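Local coordinates for protein binding component of ABC transporter (Wolinella succinogenes, PDB 3K4U) that probably serves as the extracytoplasmic solute-binding component of an ABC transporter, holding lysine in the cleft between its two lobes, at residues R36-A39 with K40-V44; V149-L153 with N154-D158; A211-K214 with H215-S218; D220-Y223 with E224-F227. All blocks are in the same frame, centred on the assembly; numbering follows the deposited sequence.

How the contacts relate
All four contacts are local, each within a helix or at its end. Contacts 1, 3 and 4 gather in one lobe of this two-lobed binding protein. Contact 2 lies in the other lobe, its centre about 41 Å from that of contact 1. Contacts 1 and 3 do not touch, although their nearest atoms are about 5 Å apart. Contacts 3 and 4 sit on consecutive helices, 200-216 and 218-228, and touch where K214 O packs against D220 OD1; their centres are about 12 Å apart. The bound lysine lies between the lobes. The side chain of F227 in contact 4 is about 11 Å from it.

Contact 1 (R36-A39 with K40-V44); sequences REMA and KAMGV
K40 N gives its hydrogen to R36 O over 3.2 Å, in a nearly straight bond at 173°. A41 N does the same with E37 O over 3.0 Å. M42 N bonds to M38 O over 3.1 Å and is less straight. These three bonds satisfy the carbonyls of R36, E37 and M38 in the last turns of helix 30-41. Two more bonds close the end. G43 N donates to K40 O over 2.7 Å. V44 N reaches back to A39 O at 3.1 Å, but that bond is weak, at only 131°. R36 NH1 makes a long, weak ion pair with D33.

The side chains of M38 and M42, both selenomethionines, lie side by side and point the same way. M38 puts its CG opposite the backbone N (chi1 -173°), beside the carbonyl carbon. Its side chain packs on W205 and F209 of helix 200-216. M42 touches F202 and W205 of the same helix, and both reach L7 of strand 6-11. V44 CG1 comes within 4.1 Å of A39 CB. G43 has positive phi, which turns the chain out of the helix. Positive phi at G43, the bond from V44 N to A39 O and the bond from G43 N to K40 O make a Schellman motif, the usual C-terminal stop of a helix, here leading into strand 45-50.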
# COMPACT_ATOMS: atom_id res chain seq x y z
N ARG E 36 3.57 -35.19 5.46
CA ARG E 36 2.51 -35.74 6.31
C ARG E 36 1.25 -34.88 6.19
O ARG E 36 0.16 -35.43 6.02
CB ARG E 36 3.00 -35.92 7.76
CG ARG E 36 2.05 -36.68 8.68
CD ARG E 36 2.73 -37.15 10.00
NE ARG E 36 3.39 -38.45 9.86
CZ ARG E 36 4.71 -38.64 9.87
NH1 ARG E 36 5.53 -37.61 10.06
NH2 ARG E 36 5.20 -39.86 9.72
N GLU E 37 1.39 -33.56 6.25
CA GLU E 37 0.23 -32.63 6.12
C GLU E 37 -0.44 -32.76 4.77
O GLU E 37 -1.65 -32.89 4.66
CB GLU E 37 0.65 -31.15 6.30
CG GLU E 37 0.91 -30.70 7.74
CD GLU E 37 -0.35 -30.68 8.62
OE1 GLU E 37 -1.47 -30.46 8.09
OE2 GLU E 37 -0.22 -30.90 9.84
N MSE E 38 0.39 -32.70 3.73
CA MSE E 38 -0.07 -32.83 2.40
C MSE E 38 -0.87 -34.11 2.24
O MSE E 38 -1.94 -34.10 1.63
CB MSE E 38 1.13 -32.78 1.48
CG MSE E 38 0.76 -32.74 0.06
SE MSE E 38 2.28 -33.00 -1.13
CE MSE E 38 3.39 -31.49 -0.54
N ALA E 39 -0.40 -35.23 2.79
CA ALA E 39 -1.13 -36.49 2.56
C ALA E 39 -2.50 -36.51 3.23
O ALA E 39 -3.48 -36.98 2.62
CB ALA E 39 -0.31 -37.67 2.94
N LYS E 40 -2.58 -36.01 4.46
CA LYS E 40 -3.85 -35.81 5.18
C LYS E 40 -4.84 -34.96 4.36
O LYS E 40 -5.95 -35.39 4.08
CB LYS E 40 -3.60 -35.14 6.53
CG LYS E 40 -4.15 -35.83 7.76
CD LYS E 40 -5.38 -35.10 8.29
CE LYS E 40 -6.71 -35.87 7.99
NZ LYS E 40 -7.05 -36.93 9.04
N ALA E 41 -4.41 -33.77 3.96
CA ALA E 41 -5.21 -32.88 3.13
C ALA E 41 -5.80 -33.54 1.87
O ALA E 41 -6.94 -33.25 1.47
CB ALA E 41 -4.41 -31.63 2.78
N MSE E 42 -5.03 -34.42 1.23
CA MSE E 42 -5.53 -35.21 0.10
C MSE E 42 -6.32 -36.45 0.51
O MSE E 42 -6.82 -37.16 -0.37
CB MSE E 42 -4.41 -35.70 -0.82
CG MSE E 42 -3.29 -34.73 -1.12
SE MSE E 42 -2.12 -35.58 -2.42
CE MSE E 42 -0.53 -34.50 -2.25
N GLY E 43 -6.42 -36.74 1.82
CA GLY E 43 -7.24 -37.87 2.31
C GLY E 43 -6.66 -39.22 1.89
O GLY E 43 -7.33 -40.05 1.32
N VAL E 44 -5.37 -39.41 2.16
CA VAL E 44 -4.61 -40.43 1.48
C VAL E 44 -3.49 -40.80 2.44
O VAL E 44 -3.33 -40.15 3.50
CB VAL E 44 -4.16 -39.87 0.09
CG1 VAL E 44 -2.65 -39.47 0.03
CG2 VAL E 44 -4.61 -40.81 -1.07

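Contact 2 (V149-L153 with N154-D158); sequences VQEVL and NGKAD
The amides of Q150 and N154 cross obliquely, one turn apart, with their planes turned 71° against each other. As modelled, Q150 OE1 and N154 OD1 come within 3.5 Å. N154 CG is carried beside its own backbone N (chi1 -76°), and this folds the amide back over the carbonyl oxygen of Q150. The backbone N of N154 also points to that oxygen, but the bond is modelled so short that its length is doubtful.

E151 bends at chi2, and its OE1 comes 3.8 Å from K156 CB. The charged ends do not meet: E151 OE1 and K156 NZ are 4.8 Å apart, so any attraction is probably weak. E151 CB touches A157 CB, 3.9 Å away. V152 runs its CG2 alongside the backbone of D158, 3.6 Å from D158 O, and its CA directs a C-H at A157 O.

In the backbone, K156 N donates to E151 O over 2.8 Å, and G155 N donates to V152 O from above the carbonyl plane. With positive phi at G155 they form a Schellman motif.

V152 and L153 both rest on L179 of strand 179-182. V149 and L153 pack on F170 of helix 164-175, and V149 and V152 on F160 of strand 159-163. D158 OD2 takes a hydrogen bond from T117 N, so the turn is tied to strand 117-121 just before strand 159-163 begins.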
# COMPACT_ATOMS: atom_id res chain seq x y z
N VAL E 149 31.65 -32.80 6.06
CA VAL E 149 32.10 -32.02 7.20
C VAL E 149 33.13 -32.70 8.08
O VAL E 149 34.02 -32.02 8.61
CB VAL E 149 30.97 -31.61 8.13
CG1 VAL E 149 30.91 -30.10 8.19
CG2 VAL E 149 29.66 -32.24 7.70
N GLN E 150 33.00 -34.03 8.27
CA GLN E 150 34.01 -34.78 9.03
C GLN E 150 35.41 -34.39 8.64
O GLN E 150 36.25 -34.27 9.51
CB GLN E 150 33.83 -36.29 8.87
CG GLN E 150 32.79 -36.90 9.80
CD GLN E 150 33.12 -36.66 11.25
OE1 GLN E 150 34.24 -36.91 11.68
NE2 GLN E 150 32.16 -36.14 12.00
N GLU E 151 35.65 -34.16 7.35
CA GLU E 151 36.96 -33.71 6.86
C GLU E 151 37.45 -32.38 7.48
O GLU E 151 38.64 -32.21 7.76
CB GLU E 151 36.99 -33.60 5.33
CG GLU E 151 36.51 -34.81 4.55
CD GLU E 151 37.34 -36.04 4.82
OE1 GLU E 151 38.57 -36.00 4.58
OE2 GLU E 151 36.75 -37.06 5.27
N VAL E 152 36.56 -31.43 7.71
CA VAL E 152 37.02 -30.24 8.39
C VAL E 152 37.15 -30.51 9.91
O VAL E 152 38.16 -30.13 10.54
CB VAL E 152 36.32 -28.90 7.88
CG1 VAL E 152 34.95 -29.17 7.20
CG2 VAL E 152 36.26 -27.82 8.94
N LEU E 153 36.17 -31.24 10.48
CA LEU E 153 36.30 -31.75 11.86
C LEU E 153 37.56 -32.60 12.10
O LEU E 153 38.13 -32.58 13.20
CB LEU E 153 35.08 -32.56 12.30
CG LEU E 153 33.88 -31.72 12.75
CD1 LEU E 153 32.62 -32.56 12.82
CD2 LEU E 153 34.16 -31.05 14.06
N ASN E 154 37.98 -33.32 11.07
CA ASN E 154 39.18 -34.14 11.16
C ASN E 154 40.45 -33.34 10.94
O ASN E 154 41.53 -33.82 11.26
CB ASN E 154 39.11 -35.32 10.18
CG ASN E 154 38.18 -36.43 10.67
OD1 ASN E 154 37.75 -36.42 11.83
ND2 ASN E 154 37.84 -37.37 9.79
N GLY E 155 40.31 -32.12 10.42
CA GLY E 155 41.47 -31.31 10.06
C GLY E 155 42.19 -31.84 8.83
O GLY E 155 43.42 -31.79 8.74
N LYS E 156 41.43 -32.37 7.88
CA LYS E 156 41.96 -32.81 6.60
C LYS E 156 41.46 -31.86 5.49
O LYS E 156 41.80 -32.01 4.30
CB LYS E 156 41.52 -34.26 6.30
CG LYS E 156 41.84 -35.29 7.40
CD LYS E 156 42.46 -36.56 6.80
CE LYS E 156 41.81 -37.84 7.33
NZ LYS E 156 41.90 -38.95 6.32
N ALA E 157 40.61 -30.92 5.91
CA ALA E 157 40.07 -29.83 5.10
C ALA E 157 39.74 -28.65 6.05
O ALA E 157 39.67 -28.82 7.28
CB ALA E 157 38.82 -30.28 4.38
N ASP E 158 39.55 -27.46 5.49
CA ASP E 158 39.47 -26.24 6.29
C ASP E 158 38.05 -25.70 6.48
O ASP E 158 37.79 -24.98 7.44
CB ASP E 158 40.34 -25.15 5.70
CG ASP E 158 41.62 -25.68 5.13
OD1 ASP E 158 42.51 -26.06 5.94
OD2 ASP E 158 41.73 -25.72 3.88

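Contact 3 (A211-K214 with H215-S218); sequences AQIK and HDGS
D216 N donates to Q212 O over 2.9 Å, a bond that closes the last turn of helix 200-216. The two side chains meet as well. Q212 NE2 points at D216 OD1 over 2.7 Å, but the angle at the hydrogen is only 123°, so the bond is weak. The amide and carboxylate planes stand 70° apart, so the amide meets the carboxylate nearly crosswise. The other oxygen, D216 OD2, takes a weak bond of 3.4 Å from S218 OG. Within this contact the carboxylate is thus held by weak bonds, one from Q212 and one from S218.

One residue earlier, H215 N donates to A211 O over 3.3 Å. The H215 ring lies beside the same carbonyl and continues to Y188 of the second subunit, where the rings meet. Q212 also packs on Q76 of that subunit.

On the buried side I213 CB lies 3.8 Å from S218 CB. I213 has its CG1 between the backbone N and the carbonyl carbon (chi1 58°), which leaves CG2 facing S218 and D216. K214 leads its chain away: its NZ bonds to the carbonyl oxygen of Y88, and its charge sits against the ring of Y219.

A backbone bond joins I213 to Y219 across the bend. G217, with positive phi, forms the short link between two consecutive helices: it ends helix 200-216 and takes the N-cap position of helix 218-228.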
# COMPACT_ATOMS: atom_id res chain seq x y z
N ALA E 211 -0.20 -22.22 -0.29
CA ALA E 211 -0.78 -20.95 0.18
C ALA E 211 -1.55 -21.16 1.49
O ALA E 211 -1.45 -20.33 2.39
CB ALA E 211 -1.67 -20.40 -0.86
N GLN E 212 -2.29 -22.28 1.60
CA GLN E 212 -3.04 -22.62 2.82
C GLN E 212 -2.20 -22.77 4.08
O GLN E 212 -2.60 -22.33 5.16
CB GLN E 212 -3.86 -23.90 2.64
CG GLN E 212 -5.36 -23.66 2.56
CD GLN E 212 -6.02 -23.37 3.91
OE1 GLN E 212 -7.14 -22.88 3.96
NE2 GLN E 212 -5.34 -23.69 5.00
N ILE E 213 -1.03 -23.39 3.96
CA ILE E 213 -0.25 -23.62 5.17
C ILE E 213 0.60 -22.44 5.59
O ILE E 213 0.90 -22.28 6.79
CB ILE E 213 0.48 -24.97 5.16
CG1 ILE E 213 1.41 -25.10 3.97
CG2 ILE E 213 -0.56 -26.05 5.02
CD1 ILE E 213 2.66 -25.84 4.26
N LYS E 214 0.94 -21.59 4.63
CA LYS E 214 1.52 -20.27 4.94
C LYS E 214 0.55 -19.37 5.75
O LYS E 214 0.99 -18.65 6.64
CB LYS E 214 1.93 -19.54 3.67
CG LYS E 214 2.92 -20.26 2.78
CD LYS E 214 4.37 -19.99 3.24
CE LYS E 214 5.34 -20.26 2.10
NZ LYS E 214 6.75 -20.29 2.59
N HIS E 215 -0.75 -19.43 5.45
CA HIS E 215 -1.74 -18.56 6.10
C HIS E 215 -2.42 -19.19 7.34
O HIS E 215 -2.87 -18.50 8.21
CB HIS E 215 -2.73 -18.01 5.04
CG HIS E 215 -2.06 -17.24 3.93
ND1 HIS E 215 -2.16 -17.60 2.60
CD2 HIS E 215 -1.24 -16.16 3.95
CE1 HIS E 215 -1.45 -16.77 1.85
NE2 HIS E 215 -0.89 -15.88 2.65
N ASP E 216 -2.48 -20.50 7.39
CA ASP E 216 -2.88 -21.30 8.58
C ASP E 216 -2.13 -21.07 9.88
O ASP E 216 -2.72 -21.19 10.93
CB ASP E 216 -2.57 -22.78 8.29
CG ASP E 216 -3.70 -23.48 7.66
OD1 ASP E 216 -4.71 -22.79 7.43
OD2 ASP E 216 -3.58 -24.71 7.41
N GLY E 217 -0.82 -20.87 9.82
CA GLY E 217 -0.01 -21.04 11.01
C GLY E 217 0.73 -22.38 11.01
O GLY E 217 1.78 -22.49 11.63
N SER E 218 0.20 -23.38 10.29
CA SER E 218 0.88 -24.66 10.07
C SER E 218 2.32 -24.45 9.67
O SER E 218 3.25 -24.84 10.39
CB SER E 218 0.18 -25.45 8.96
OG SER E 218 -1.09 -25.90 9.37

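Contact 4 (D220-Y223 with E224-F227); sequences DELY and ERWF
The rings of Y223 and F227 lie nearly parallel, with planes at 11°. Their centroids are 4.6 Å from each other, offset so far that little of one ring covers the other. The face of the Y223 ring is instead met by F227 CB, a CH-pi contact 3.7 Å from its centroid and 19° off the ring normal. In return Y223 CE1 lies over a face of the F227 ring, and Y223 O sits in plane at that ring's edge. Y223 swings its CG opposite the backbone N (chi1 -175°), which carries the ring along the helix toward F227. With an alanine here, F227 CB would probably lose the ring face it rests on, and the F227 ring its near-parallel neighbour.

The W226 ring has R225 CG over one face. L222 O stands near its plane at the edge, 3.0 Å from W226 CD1. W226 NE1 donates to D33 OD2 of helix 30-41.

Helix 218-228 is the last helix of this two-lobed solute-binding fold, and it widens into a pi-type turn at 224-227. W226 N bonds to L222 O over 3.1 Å and weakly to Y223 O. F227 N also donates to Y223 O, over 2.8 Å. R225 runs alongside L222, with NH1 close to L222 CD2, while its NE makes a long, weak ion pair with D33. L222 itself packs on F30 and L34. F227 meets F18 and F30 edge-to-face, and both F227 and Y223 touch I89 of strand 89-98.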
# COMPACT_ATOMS: atom_id res chain seq x y z
N ASP E 220 4.35 -21.99 9.80
CA ASP E 220 5.20 -21.31 10.78
C ASP E 220 5.58 -22.24 11.90
O ASP E 220 6.73 -22.27 12.34
CB ASP E 220 4.52 -20.05 11.30
CG ASP E 220 4.20 -19.09 10.18
OD1 ASP E 220 3.00 -18.87 9.91
OD2 ASP E 220 5.14 -18.61 9.50
N GLU E 221 4.59 -23.01 12.35
CA GLU E 221 4.77 -24.05 13.34
C GLU E 221 5.86 -25.04 12.89
O GLU E 221 6.92 -25.12 13.50
CB GLU E 221 3.43 -24.76 13.51
CG GLU E 221 3.28 -25.54 14.77
CD GLU E 221 1.82 -25.92 15.00
OE1 GLU E 221 1.56 -27.04 15.53
OE2 GLU E 221 0.94 -25.09 14.64
N LEU E 222 5.64 -25.77 11.81
CA LEU E 222 6.66 -26.69 11.39
C LEU E 222 7.99 -25.96 11.33
O LEU E 222 9.02 -26.53 11.76
CB LEU E 222 6.31 -27.37 10.06
CG LEU E 222 4.96 -28.09 10.11
CD1 LEU E 222 4.69 -28.81 8.84
CD2 LEU E 222 4.86 -29.05 11.28
N TYR E 223 7.97 -24.71 10.84
CA TYR E 223 9.20 -23.91 10.73
C TYR E 223 9.93 -23.73 12.06
O TYR E 223 11.11 -24.04 12.18
CB TYR E 223 8.96 -22.55 10.06
CG TYR E 223 10.27 -21.83 9.86
CD1 TYR E 223 11.06 -22.13 8.74
CD2 TYR E 223 10.75 -20.92 10.81
CE1 TYR E 223 12.33 -21.51 8.57
CE2 TYR E 223 12.02 -20.31 10.66
CZ TYR E 223 12.80 -20.60 9.53
OH TYR E 223 14.04 -20.01 9.33
N GLU E 224 9.23 -23.23 13.05
CA GLU E 224 9.78 -23.06 14.39
C GLU E 224 10.37 -24.39 14.82
O GLU E 224 11.56 -24.51 15.13
CB GLU E 224 8.70 -22.59 15.39
CG GLU E 224 8.49 -21.08 15.44
CD GLU E 224 8.88 -20.47 16.80
OE1 GLU E 224 8.05 -19.74 17.40
OE2 GLU E 224 10.03 -20.71 17.28
N ARG E 225 9.52 -25.41 14.77
CA ARG E 225 9.90 -26.73 15.23
C ARG E 225 11.22 -27.23 14.71
O ARG E 225 11.94 -27.83 15.48
CB ARG E 225 8.82 -27.76 14.93
CG ARG E 225 9.35 -29.19 14.96
CD ARG E 225 8.34 -30.06 15.61
NE ARG E 225 7.27 -30.48 14.72
CZ ARG E 225 5.99 -30.16 14.88
NH1 ARG E 225 5.06 -30.63 14.03
NH2 ARG E 225 5.60 -29.37 15.88
N TRP E 226 11.54 -27.00 13.43
CA TRP E 226 12.74 -27.59 12.81
C TRP E 226 13.90 -26.65 12.63
O TRP E 226 15.07 -27.07 12.68
CB TRP E 226 12.41 -28.24 11.47
CG TRP E 226 11.46 -29.35 11.65
CD1 TRP E 226 10.13 -29.32 11.45
CD2 TRP E 226 11.77 -30.66 12.14
NE1 TRP E 226 9.57 -30.53 11.77
CE2 TRP E 226 10.56 -31.38 12.20
CE3 TRP E 226 12.95 -31.31 12.53
CZ2 TRP E 226 10.48 -32.71 12.63
CZ3 TRP E 226 12.88 -32.65 12.97
CH2 TRP E 226 11.66 -33.33 13.02
N PHE E 227 13.59 -25.38 12.42
CA PHE E 227 14.62 -24.44 12.04
C PHE E 227 15.07 -23.51 13.14
O PHE E 227 16.06 -22.80 12.99
CB PHE E 227 14.09 -23.60 10.92
CG PHE E 227 14.03 -24.30 9.65
CD1 PHE E 227 15.14 -24.34 8.83
CD2 PHE E 227 12.85 -24.89 9.23
CE1 PHE E 227 15.08 -24.96 7.62
CE2 PHE E 227 12.78 -25.53 7.99
CZ PHE E 227 13.89 -25.57 7.20